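Local structure of 16S rRNA (adenine(1408)-N(1))-methyltransferase (4X1O) at residues L207-L213 with A228-H234; T164-R168 with L178-T182. The protein probably methylates N1 of adenine 1408 in 16S ribosomal RNA, with S-adenosyl-L-methionine as methyl donor, a modification linked to aminoglycoside resistance. All blocks are in the same frame, centred on the assembly; numbering follows the deposited sequence.

Interaction 2 comes first along the chain: residues 164-168 and 178-182 are the two ends of the loop that joins strand 157-163 to helix 183-188. Interaction 1 follows, pairing the far end of strand 200-212 with the start of strand 229-239, the last two strands of the 3-2-1-4-5-7-6 sheet found in class I methyltransferases. Their centres lie about 13 Å apart, on the same side of the chain's centre. Strand 229-239 runs beside strand 157-163, so the two contacts meet directly: Thr231 bonds to Thr164, Glu230 to Ser165, and Leu233 packs on Leu181. Both ends of the loop thereby meet strand 229-239, next to the edge strand 200-212.

Interaction 1: residues L207-L213 with A228-H234; sequences LVPHTDL and ATETVLH
A beta bulge interrupts the antiparallel pairing of strands 200-212 and 229-239, strands 6 and 7 of the Rossmann-like methyltransferase sheet, of which strand 7 (229-239) runs against the others. Before it, Val208 and Val232 form a hydrogen-bonded pair; after it, Thr211 and Glu230 form the next, the register having slipped by one residue at the corner of Pro209 and His210. Val208 O serves both sides of the break: Val232 N at 3.1 Å and Thr211 OG1 at 2.8 Å reach it from opposite faces of its carbonyl plane. With chi1 at -66°, the Thr211 hydroxyl lies beside its own backbone N and turns back to that oxygen, while Thr211 CB rests 3.7 Å from Val232 CG2. His210 N, diverted by the bulge, gives its hydrogen to a water that lies 2.7 Å from Thr231 OG1. Thr229 OG1 stands at the edge of the His210 ring, 3.8 Å from His210 CD2. The pairing ends with Leu213 N bonded almost straight to Ala228 O at 3.0 Å. Leu213 then folds over the other strand, its CD1 on Ala228 CB and its CD2 3.7 Å from Glu230 CB; the carboxylate of Glu230 continues to Ser165. Strand 200-212 is outermost on this side of the sheet, strand 157-163 flanks strand 229-239 on its other side, and Pro183 of helix 183-188 touches both Leu207 and Leu233.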
# COMPACT_ATOMS: atom_id res chain seq x y z
N LEU A 207 12.63 -13.73 0.84
CA LEU A 207 11.72 -14.28 -0.15
C LEU A 207 10.75 -15.21 0.54
O LEU A 207 11.12 -15.96 1.45
CB LEU A 207 12.48 -15.05 -1.24
CG LEU A 207 13.31 -14.20 -2.19
CD1 LEU A 207 14.04 -15.10 -3.17
CD2 LEU A 207 12.41 -13.22 -2.94
N VAL A 208 9.50 -15.17 0.11
CA VAL A 208 8.52 -16.10 0.61
C VAL A 208 7.88 -16.79 -0.60
O VAL A 208 6.94 -16.27 -1.21
CB VAL A 208 7.46 -15.41 1.49
CG1 VAL A 208 6.51 -16.44 2.05
CG2 VAL A 208 8.11 -14.60 2.62
N PRO A 209 8.43 -17.95 -0.98
CA PRO A 209 7.89 -18.74 -2.08
C PRO A 209 6.48 -19.18 -1.78
O PRO A 209 6.12 -19.33 -0.60
CB PRO A 209 8.84 -19.95 -2.14
CG PRO A 209 10.15 -19.39 -1.60
CD PRO A 209 9.69 -18.52 -0.46
N HIS A 210 5.71 -19.38 -2.84
CA HIS A 210 4.34 -19.89 -2.76
C HIS A 210 3.43 -19.07 -1.85
O HIS A 210 2.60 -19.62 -1.12
CB HIS A 210 4.38 -21.35 -2.34
CG HIS A 210 5.14 -22.21 -3.31
ND1 HIS A 210 6.33 -22.82 -3.00
CD2 HIS A 210 4.90 -22.49 -4.62
CE1 HIS A 210 6.77 -23.48 -4.06
NE2 HIS A 210 5.92 -23.30 -5.05
N THR A 211 3.56 -17.75 -1.93
CA THR A 211 2.65 -16.83 -1.25
C THR A 211 1.33 -16.82 -2.01
O THR A 211 1.32 -16.69 -3.22
CB THR A 211 3.22 -15.41 -1.18
OG1 THR A 211 4.39 -15.38 -0.35
CG2 THR A 211 2.19 -14.42 -0.61
N ASP A 212 0.22 -16.98 -1.29
CA ASP A 212 -1.10 -16.90 -1.91
C ASP A 212 -1.34 -15.48 -2.42
O ASP A 212 -1.30 -14.52 -1.65
CB ASP A 212 -2.18 -17.30 -0.90
CG ASP A 212 -3.59 -17.14 -1.44
OD1 ASP A 212 -3.78 -17.15 -2.67
OD2 ASP A 212 -4.53 -17.01 -0.62
N LEU A 213 -1.57 -15.35 -3.72
CA LEU A 213 -1.71 -14.04 -4.36
C LEU A 213 -2.87 -13.22 -3.79
O LEU A 213 -2.79 -12.00 -3.73
CB LEU A 213 -1.88 -14.20 -5.87
CG LEU A 213 -0.56 -14.41 -6.61
CD1 LEU A 213 -0.77 -14.56 -8.11
CD2 LEU A 213 0.39 -13.26 -6.32
N ALA A 228 -3.75 -19.48 -6.96
CA ALA A 228 -2.61 -18.77 -7.56
C ALA A 228 -1.60 -18.35 -6.51
O ALA A 228 -1.94 -17.74 -5.50
CB ALA A 228 -3.09 -17.56 -8.35
N THR A 229 -0.33 -18.68 -6.74
CA THR A 229 0.71 -18.26 -5.82
C THR A 229 1.85 -17.62 -6.57
O THR A 229 1.98 -17.78 -7.78
CB THR A 229 1.27 -19.44 -4.98
OG1 THR A 229 2.04 -20.30 -5.83
CG2 THR A 229 0.18 -20.22 -4.30
N GLU A 230 2.71 -16.94 -5.82
CA GLU A 230 3.90 -16.34 -6.38
C GLU A 230 4.96 -16.22 -5.30
O GLU A 230 4.65 -16.19 -4.11
CB GLU A 230 3.60 -14.97 -6.98
CG GLU A 230 4.76 -14.37 -7.76
CD GLU A 230 4.40 -13.07 -8.44
OE1 GLU A 230 3.20 -12.75 -8.52
OE2 GLU A 230 5.32 -12.39 -8.90
N THR A 231 6.22 -16.18 -5.72
CA THR A 231 7.28 -15.85 -4.79
C THR A 231 7.27 -14.36 -4.56
O THR A 231 7.28 -13.58 -5.51
CB THR A 231 8.64 -16.28 -5.31
OG1 THR A 231 8.64 -17.70 -5.52
CG2 THR A 231 9.72 -15.93 -4.31
N VAL A 232 7.25 -13.96 -3.30
CA VAL A 232 7.19 -12.56 -2.95
C VAL A 232 8.45 -12.13 -2.22
O VAL A 232 8.89 -12.82 -1.31
CB VAL A 232 5.95 -12.27 -2.08
CG1 VAL A 232 6.00 -10.86 -1.47
CG2 VAL A 232 4.70 -12.47 -2.91
N LEU A 233 9.02 -11.00 -2.63
CA LEU A 233 10.07 -10.37 -1.86
C LEU A 233 9.39 -9.51 -0.81
O LEU A 233 8.61 -8.62 -1.13
CB LEU A 233 10.98 -9.52 -2.74
CG LEU A 233 12.06 -8.71 -2.03
CD1 LEU A 233 13.07 -9.62 -1.35
CD2 LEU A 233 12.75 -7.78 -3.02
N HIS A 234 9.65 -9.83 0.45
CA HIS A 234 8.98 -9.15 1.54
C HIS A 234 9.97 -8.36 2.36
O HIS A 234 10.98 -8.90 2.81
CB HIS A 234 8.25 -10.16 2.43
CG HIS A 234 7.30 -9.53 3.40
ND1 HIS A 234 7.66 -9.22 4.69
CD2 HIS A 234 6.02 -9.14 3.26
CE1 HIS A 234 6.64 -8.67 5.31
NE2 HIS A 234 5.62 -8.61 4.46
O HOH W 1 6.62 -19.47 -5.55

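Interaction 2: residues T164-R168 with L178-T182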
# COMPACT_ATOMS: atom_id res chain seq x y z
N THR A 164 8.09 -11.53 -7.48
CA THR A 164 9.35 -11.58 -8.21
C THR A 164 9.18 -11.96 -9.67
O THR A 164 10.13 -11.88 -10.45
CB THR A 164 10.32 -12.58 -7.56
OG1 THR A 164 9.71 -13.87 -7.55
CG2 THR A 164 10.64 -12.16 -6.13
N SER A 165 7.97 -12.35 -10.06
CA SER A 165 7.73 -12.71 -11.46
C SER A 165 7.89 -11.50 -12.38
O SER A 165 8.01 -11.66 -13.59
CB SER A 165 6.34 -13.33 -11.63
OG SER A 165 5.33 -12.38 -11.36
N ILE A 166 7.90 -10.30 -11.81
CA ILE A 166 8.11 -9.10 -12.63
C ILE A 166 9.51 -9.07 -13.23
O ILE A 166 9.77 -8.33 -14.16
CB ILE A 166 7.88 -7.80 -11.83
CG1 ILE A 166 8.88 -7.68 -10.68
CG2 ILE A 166 6.44 -7.71 -11.34
CD1 ILE A 166 8.75 -6.37 -9.91
N TRP A 167 10.43 -9.86 -12.70
CA TRP A 167 11.77 -9.86 -13.27
C TRP A 167 11.97 -11.00 -14.27
O TRP A 167 13.08 -11.25 -14.73
CB TRP A 167 12.82 -9.88 -12.16
CG TRP A 167 13.28 -8.48 -11.84
CD1 TRP A 167 13.92 -7.62 -12.69
CD2 TRP A 167 13.04 -7.74 -10.64
NE1 TRP A 167 14.15 -6.41 -12.08
CE2 TRP A 167 13.61 -6.46 -10.82
CE3 TRP A 167 12.42 -8.04 -9.43
CZ2 TRP A 167 13.58 -5.49 -9.83
CZ3 TRP A 167 12.40 -7.08 -8.45
CH2 TRP A 167 12.97 -5.82 -8.65
N ARG A 168 10.86 -11.65 -14.63
CA ARG A 168 10.89 -12.61 -15.73
C ARG A 168 10.22 -11.97 -16.94
O ARG A 168 9.25 -11.23 -16.79
CB ARG A 168 10.19 -13.91 -15.33
CG ARG A 168 10.80 -14.56 -14.11
CD ARG A 168 12.23 -15.02 -14.39
NE ARG A 168 13.08 -14.90 -13.21
CZ ARG A 168 14.30 -14.37 -13.22
NH1 ARG A 168 14.82 -13.92 -14.36
NH2 ARG A 168 15.01 -14.31 -12.11
N LEU A 178 16.74 -2.29 -14.45
CA LEU A 178 17.29 -2.58 -13.13
C LEU A 178 17.50 -4.06 -12.92
O LEU A 178 16.69 -4.88 -13.36
CB LEU A 178 16.36 -2.05 -12.03
CG LEU A 178 15.88 -0.60 -12.21
CD1 LEU A 178 14.89 -0.25 -11.11
CD2 LEU A 178 17.06 0.36 -12.21
N PRO A 179 18.59 -4.42 -12.23
CA PRO A 179 18.81 -5.83 -11.90
C PRO A 179 17.85 -6.31 -10.83
O PRO A 179 17.34 -5.51 -10.02
CB PRO A 179 20.26 -5.85 -11.40
CG PRO A 179 20.51 -4.46 -10.91
CD PRO A 179 19.68 -3.54 -11.77
N GLU A 180 17.56 -7.60 -10.83
CA GLU A 180 16.59 -8.14 -9.90
C GLU A 180 16.98 -7.85 -8.46
O GLU A 180 18.13 -8.07 -8.05
CB GLU A 180 16.40 -9.65 -10.10
CG GLU A 180 15.41 -10.25 -9.12
CD GLU A 180 14.99 -11.65 -9.50
OE1 GLU A 180 15.51 -12.17 -10.51
OE2 GLU A 180 14.15 -12.24 -8.78
N LEU A 181 16.03 -7.33 -7.71
CA LEU A 181 16.22 -7.06 -6.29
C LEU A 181 16.01 -8.34 -5.49
O LEU A 181 14.97 -9.00 -5.58
CB LEU A 181 15.25 -5.96 -5.83
CG LEU A 181 15.44 -5.38 -4.43
CD1 LEU A 181 16.82 -4.72 -4.24
CD2 LEU A 181 14.31 -4.40 -4.15
N THR A 182 17.04 -8.71 -4.74
CA THR A 182 17.03 -9.93 -3.94
C THR A 182 17.36 -9.53 -2.51
O THR A 182 17.79 -8.40 -2.28
CB THR A 182 18.07 -10.95 -4.43
OG1 THR A 182 19.38 -10.45 -4.13
CG2 THR A 182 17.95 -11.17 -5.93
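Glu180 OE1 takes a 2.7 Å salt bridge from Arg168 NH2, the shortest polar bond between residues 164-168 and 178-182. The two side chains meet at about a right angle, and the guanidinium and carboxylate planes are 59° apart, so the pair is joined through one nitrogen and one oxygen and not as a flat two-pronged bridge. Arg168 starts out away from the other segment and comes back because its chain bends at chi2 and chi3. Glu180 is extended instead: CG is anti to the backbone N (chi1 179°), and the stem runs across the Trp167 indole, with CG 3.7 Å from Trp167 CE3. The carboxylate comes to rest nearly parallel to the indole plane, beyond the ring and close to Trp167 CB.

Trp167 itself fills the space between the segments. Glu180 CA sits 3.5 Å from the centroid of the five-membered ring, almost on its normal, in a CH-pi contact. On the same face Leu181 N lies over the six-membered ring, offset toward its rim, and Leu181 CB packs past that rim, 3.6 Å from Trp167 CH2. Ile166 CG1 meets the opposite face, clasping the indole between its own segment and the 178-182 backbone. NE1 donates to Leu178 O at 3.2 Å, a moderately bent bond that approaches from above the carbonyl plane and fixes the rotation of the ring.

Val138 of helix 131-139 also touches the indole. The 3-10 turn of 164-166 leads into Trp167, and Thr182 forms the N-cap of helix 183-188. The arrangement is thus a loop closed at its base by a tryptophan and a salt bridge, within the strand-to-helix connection after strand 157-163 of the class I methyltransferase fold, away from the cosubstrate site.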